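Local coordinates for protein aldehyde dehydrogenase (Anabaena variabilis, PDB 4H7N) that probably oxidises aldehydes to carboxylic acids with NAD+ as the electron acceptor, at residues I240-A245 against A394-G399; I272-S277 against M370-F375. All blocks are in the same frame, centred on the assembly; numbering follows the deposited sequence.

Interaction 1 joins residues 240-245 to 394-399, and interaction 2 joins 272-277 to 370-375. Both belong to one seven-stranded sheet, and their centres lie about 11 Å apart. The sheet order through them is 369-375, 269-275, 237-241, 393-397, so the two contacts sit next to each other. Strands 237-241, of interaction 1, and 269-275, of interaction 2, are neighbours in it, and V241 N probably bonds to Y273 O. Along the chain both segments of interaction 2 fall between those of interaction 1. E243 OE2 and S277 OG probably share a hydrogen bond beyond the strand ends. Each contact joins one pair of strands, and the bonds between 237-241 and 269-275 unite the pairs into four adjacent parallel strands, away from the predicted active-site residue E232.

Interaction 1 of 2, residues I240-A245 against A394-G399; sequences IVLESA and AAVFAG
I240 and V241 pair in parallel with V396 and F397, and the backbones are joined by three hydrogen bonds. I240 N gives to A395 O at 2.9 Å, F397 N to I240 O, and L242 N to F397 O. V396 CA adds a CA-H...O contact to I240 O. I240 O also lies at the edge of the F397 ring, in its plane, 3.7 Å from F397 CD1. V241 CG2 meets F397 CD1 at 4.2 Å, and the two side chains cross obliquely on the face that carries them. Helix 247-259 packs there, with A250, A253 and I254 against F397. The opposite face carries I240 and V396, and helix 401-408 covers it. Past the strand end, L242 CD1 rests on A398 CB at 3.7 Å. Its CG stands anti to the carbonyl carbon (chi1 -54°), and the branch runs on past F397 O to that methyl. The chain then bends in a type I turn from L242 to A245, closed by A245 N to L242 O. The turn brings A245 CB to 3.9 Å from F397 CB. It also brings S244 over the second segment. S244 OG accepts from G399 N at 2.7 Å and is hydrogen-bonded to E403 of helix 401-408 as well. This hydroxyl thus ties the turn both to G399 and to helix 401-408, which follows G399. Parallel strands with helices on both faces, here each running on into a helix just after its end, are characteristic of the alpha/beta catalytic domain of aldehyde dehydrogenases.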
loop_
_atom_site.group_PDB
_atom_site.type_symbol
_atom_site.label_atom_id
_atom_site.label_comp_id
_atom_site.label_asym_id
_atom_site.label_seq_id
_atom_site.Cartn_x
_atom_site.Cartn_y
_atom_site.Cartn_z
ATOM N N ILE A 240 15.873 17.753 -18.508
ATOM C CA ILE A 240 15.689 18.093 -19.909
ATOM C C ILE A 240 15.699 19.624 -19.963
ATOM O O ILE A 240 14.921 20.311 -19.235
ATOM C CB ILE A 240 14.332 17.578 -20.450
ATOM C CG1 ILE A 240 14.293 16.043 -20.469
ATOM C CG2 ILE A 240 14.121 18.024 -21.885
ATOM C CD1 ILE A 240 12.916 15.468 -20.832
ATOM N N VAL A 241 16.555 20.139 -20.830
ATOM C CA VAL A 241 16.707 21.595 -21.065
ATOM C C VAL A 241 16.300 21.886 -22.504
ATOM O O VAL A 241 17.016 21.526 -23.463
ATOM C CB VAL A 241 18.158 22.056 -20.831
ATOM C CG1 VAL A 241 18.263 23.564 -21.004
ATOM C CG2 VAL A 241 18.599 21.689 -19.424
ATOM N N LEU A 242 15.108 22.467 -22.662
ATOM C CA LEU A 242 14.608 22.852 -23.974
ATOM C C LEU A 242 15.258 24.126 -24.457
ATOM O O LEU A 242 15.837 24.925 -23.673
ATOM C CB LEU A 242 13.073 23.017 -23.934
ATOM C CG LEU A 242 12.319 21.787 -23.393
ATOM C CD1 LEU A 242 10.840 22.123 -23.288
ATOM C CD2 LEU A 242 12.545 20.557 -24.273
ATOM N N GLU A 243 15.095 24.329 -25.766
ATOM C CA GLU A 243 15.756 25.394 -26.497
ATOM C C GLU A 243 15.447 26.774 -25.918
ATOM O O GLU A 243 16.326 27.618 -25.895
ATOM C CB GLU A 243 15.252 25.311 -27.945
ATOM C CG GLU A 243 15.990 26.158 -28.932
ATOM C CD GLU A 243 15.689 25.678 -30.351
ATOM O OE1 GLU A 243 14.493 25.625 -30.737
ATOM O OE2 GLU A 243 16.640 25.303 -31.056
ATOM N N SER A 244 14.197 26.988 -25.476
ATOM C CA SER A 244 13.737 28.247 -24.881
ATOM C C SER A 244 14.168 28.483 -23.412
ATOM O O SER A 244 13.809 29.505 -22.816
ATOM C CB SER A 244 12.203 28.297 -24.926
ATOM O OG SER A 244 11.614 27.275 -24.135
ATOM N N ALA A 245 14.893 27.537 -22.817
ATOM C CA ALA A 245 15.175 27.622 -21.357
ATOM C C ALA A 245 15.986 28.845 -20.959
ATOM O O ALA A 245 16.729 29.363 -21.757
ATOM C CB ALA A 245 15.923 26.379 -20.881
ATOM N N ALA A 394 12.364 14.003 -11.906
ATOM C CA ALA A 394 12.939 14.596 -13.102
ATOM C C ALA A 394 12.820 16.118 -13.063
ATOM O O ALA A 394 12.130 16.681 -12.229
ATOM C CB ALA A 394 12.263 14.057 -14.367
ATOM N N ALA A 395 13.477 16.767 -13.994
ATOM C CA ALA A 395 13.371 18.223 -14.140
ATOM C C ALA A 395 13.226 18.600 -15.615
ATOM O O ALA A 395 13.868 17.975 -16.476
ATOM C CB ALA A 395 14.571 18.891 -13.540
ATOM N N VAL A 396 12.437 19.636 -15.893
ATOM C CA VAL A 396 12.320 20.174 -17.242
ATOM C C VAL A 396 12.415 21.676 -17.175
ATOM O O VAL A 396 11.721 22.294 -16.365
ATOM C CB VAL A 396 10.943 19.825 -17.868
ATOM C CG1 VAL A 396 10.876 20.328 -19.297
ATOM C CG2 VAL A 396 10.711 18.299 -17.846
ATOM N N PHE A 397 13.219 22.255 -18.065
ATOM C CA PHE A 397 13.449 23.673 -18.161
ATOM C C PHE A 397 13.021 24.156 -19.521
ATOM O O PHE A 397 13.380 23.585 -20.569
ATOM C CB PHE A 397 14.923 24.035 -17.991
ATOM C CG PHE A 397 15.479 23.725 -16.646
ATOM C CD1 PHE A 397 15.884 22.442 -16.340
ATOM C CD2 PHE A 397 15.607 24.722 -15.683
ATOM C CE1 PHE A 397 16.379 22.140 -15.098
ATOM C CE2 PHE A 397 16.134 24.435 -14.437
ATOM C CZ PHE A 397 16.528 23.139 -14.159
ATOM N N ALA A 398 12.255 25.229 -19.505
ATOM C CA ALA A 398 11.902 25.904 -20.717
ATOM C C ALA A 398 11.641 27.391 -20.472
ATOM O O ALA A 398 11.738 27.906 -19.339
ATOM C CB ALA A 398 10.684 25.233 -21.351
ATOM N N GLY A 399 11.270 28.052 -21.565
ATOM C CA GLY A 399 10.994 29.476 -21.594
ATOM C C GLY A 399 9.703 29.812 -20.918
ATOM O O GLY A 399 9.467 30.958 -20.649
#

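Interaction 2 of 2, residues I272-S277 against M370-F375; sequences IYVAES and MPVMPF
I272 N gives a hydrogen bond to P371 O at 3.2 Å, the first of five along these parallel strands. I272 CD1 lies alongside the selenomethionine M370, 3.8 Å from its CB, and also reaches V372 CG2. I272 O accepts from M373 N. Y273 sits on the other face of the sheet, side by side with the selenomethionine M373. M373 SE approaches the Y273 ring at its edge, 3.9 Å from Y273 CE1, and the line from SE to the ring centroid is 78° off the normal, a Met-aromatic contact. The Y273 hydroxyl is hydrogen-bonded to H356 and R271. V274 N gives to M373 O, and V274 CG2 meets V372 CG1 at 3.8 Å. V274 O accepts from F375 N, which stands above the carbonyl plane. At A275 the F375 ring lies against the backbone. CG of F375 is between its backbone N and carbonyl carbon (chi1 58°), which swings the ring back over the neighbouring strand. A275 CA sits 3.8 Å from the centroid of the F375 ring, 16° off its normal, in a CH-pi contact. A275 N is over the same face, nearer the rim, while Y273 CB meets F375 CD2 at 3.8 Å. Replacing F375 by an alanine would probably leave A275 CA without its CH-pi partner and open a gap beside Y273 CB. E276 N closes the pairing on F375 O, and E276 CB lies near P374 CB. Helix 279-292 packs on the face of I272 and V274, and helix 378-386 on that of Y273 and F375, the layered alpha/beta sandwich known from the aldehyde dehydrogenase catalytic domain.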
loop_
_atom_site.group_PDB
_atom_site.type_symbol
_atom_site.label_atom_id
_atom_site.label_comp_id
_atom_site.label_asym_id
_atom_site.label_seq_id
_atom_site.Cartn_x
_atom_site.Cartn_y
_atom_site.Cartn_z
ATOM N N ILE A 272 21.541 14.477 -18.126
ATOM C CA ILE A 272 21.175 15.798 -18.579
ATOM C C ILE A 272 21.043 15.798 -20.111
ATOM O O ILE A 272 21.998 15.405 -20.820
ATOM C CB ILE A 272 22.233 16.810 -18.133
ATOM C CG1 ILE A 272 22.345 16.826 -16.601
ATOM C CG2 ILE A 272 21.820 18.189 -18.583
ATOM C CD1 ILE A 272 23.702 17.371 -16.130
ATOM N N TYR A 273 19.851 16.157 -20.593
ATOM C CA TYR A 273 19.537 16.194 -22.017
ATOM C C TYR A 273 19.301 17.641 -22.416
ATOM O O TYR A 273 18.501 18.319 -21.785
ATOM C CB TYR A 273 18.303 15.328 -22.297
ATOM C CG TYR A 273 18.516 13.908 -21.825
ATOM C CD1 TYR A 273 19.237 13.006 -22.589
ATOM C CD2 TYR A 273 18.072 13.510 -20.554
ATOM C CE1 TYR A 273 19.524 11.735 -22.118
ATOM C CE2 TYR A 273 18.313 12.234 -20.077
ATOM C CZ TYR A 273 19.048 11.354 -20.861
ATOM O OH TYR A 273 19.257 10.109 -20.373
ATOM N N VAL A 274 19.994 18.128 -23.458
ATOM C CA VAL A 274 19.896 19.537 -23.845
ATOM C C VAL A 274 19.645 19.677 -25.339
ATOM O O VAL A 274 20.287 19.010 -26.154
ATOM C CB VAL A 274 21.202 20.295 -23.514
ATOM C CG1 VAL A 274 21.013 21.788 -23.723
ATOM C CG2 VAL A 274 21.623 20.023 -22.077
ATOM N N ALA A 275 18.714 20.555 -25.689
ATOM C CA ALA A 275 18.433 20.865 -27.091
ATOM C C ALA A 275 19.768 21.087 -27.805
ATOM O O ALA A 275 20.624 21.860 -27.303
ATOM C CB ALA A 275 17.594 22.123 -27.176
ATOM N N GLU A 276 19.935 20.462 -28.973
ATOM C CA GLU A 276 21.223 20.557 -29.694
ATOM C C GLU A 276 21.697 21.975 -30.001
ATOM O O GLU A 276 22.870 22.224 -29.956
ATOM C CB GLU A 276 21.256 19.676 -30.949
ATOM C CG GLU A 276 20.229 20.031 -32.006
ATOM C CD GLU A 276 20.185 19.011 -33.149
ATOM O OE1 GLU A 276 20.944 18.022 -33.111
ATOM O OE2 GLU A 276 19.376 19.185 -34.084
ATOM N N SER A 277 20.800 22.904 -30.284
ATOM C CA SER A 277 21.208 24.280 -30.564
ATOM C C SER A 277 21.748 25.031 -29.342
ATOM O O SER A 277 22.377 26.079 -29.508
ATOM C CB SER A 277 20.045 25.092 -31.155
ATOM O OG SER A 277 18.967 25.168 -30.224
HETATM N N MSE A 370 28.022 14.662 -14.168
HETATM C CA MSE A 370 27.071 15.366 -15.000
HETATM C C MSE A 370 27.371 14.961 -16.421
HETATM O O MSE A 370 28.198 15.608 -17.084
HETATM C CB MSE A 370 27.253 16.859 -14.795
HETATM C CG MSE A 370 26.698 17.310 -13.454
HETATM SE SE MSE A 370 27.198 19.150 -12.991
HETATM C CE MSE A 370 29.073 18.889 -12.521
ATOM N N PRO A 371 26.788 13.857 -16.883
ATOM C CA PRO A 371 26.868 13.509 -18.305
ATOM C C PRO A 371 25.813 14.266 -19.099
ATOM O O PRO A 371 24.616 14.188 -18.772
ATOM C CB PRO A 371 26.571 11.990 -18.310
ATOM C CG PRO A 371 25.777 11.739 -17.067
ATOM C CD PRO A 371 25.933 12.920 -16.140
ATOM N N VAL A 372 26.229 14.948 -20.151
ATOM C CA VAL A 372 25.353 15.813 -20.921
ATOM C C VAL A 372 25.216 15.361 -22.363
ATOM O O VAL A 372 26.191 15.280 -23.045
ATOM C CB VAL A 372 25.899 17.258 -20.904
ATOM C CG1 VAL A 372 24.901 18.212 -21.530
ATOM C CG2 VAL A 372 26.147 17.672 -19.459
HETATM N N MSE A 373 23.997 15.110 -22.816
HETATM C CA MSE A 373 23.731 14.631 -24.184
HETATM C C MSE A 373 22.866 15.612 -24.938
HETATM O O MSE A 373 21.895 16.067 -24.389
HETATM C CB MSE A 373 22.850 13.378 -24.092
HETATM C CG MSE A 373 23.620 12.118 -24.366
HETATM SE SE MSE A 373 22.400 10.579 -24.419
HETATM C CE MSE A 373 22.165 10.252 -26.333
ATOM N N PRO A 374 23.166 15.908 -26.211
ATOM C CA PRO A 374 22.228 16.714 -26.999
ATOM C C PRO A 374 20.978 15.932 -27.446
ATOM O O PRO A 374 21.022 14.722 -27.506
ATOM C CB PRO A 374 23.069 17.110 -28.224
ATOM C CG PRO A 374 24.051 16.016 -28.382
ATOM C CD PRO A 374 24.278 15.389 -27.032
ATOM N N PHE A 375 19.866 16.609 -27.720
ATOM C CA PHE A 375 18.754 15.997 -28.485
ATOM C C PHE A 375 18.292 16.830 -29.695
ATOM O O PHE A 375 18.271 18.057 -29.649
ATOM C CB PHE A 375 17.551 15.624 -27.597
ATOM C CG PHE A 375 16.968 16.768 -26.856
ATOM C CD1 PHE A 375 16.005 17.565 -27.444
ATOM C CD2 PHE A 375 17.372 17.061 -25.554
ATOM C CE1 PHE A 375 15.440 18.632 -26.753
ATOM C CE2 PHE A 375 16.816 18.142 -24.864
ATOM C CZ PHE A 375 15.842 18.924 -25.454
#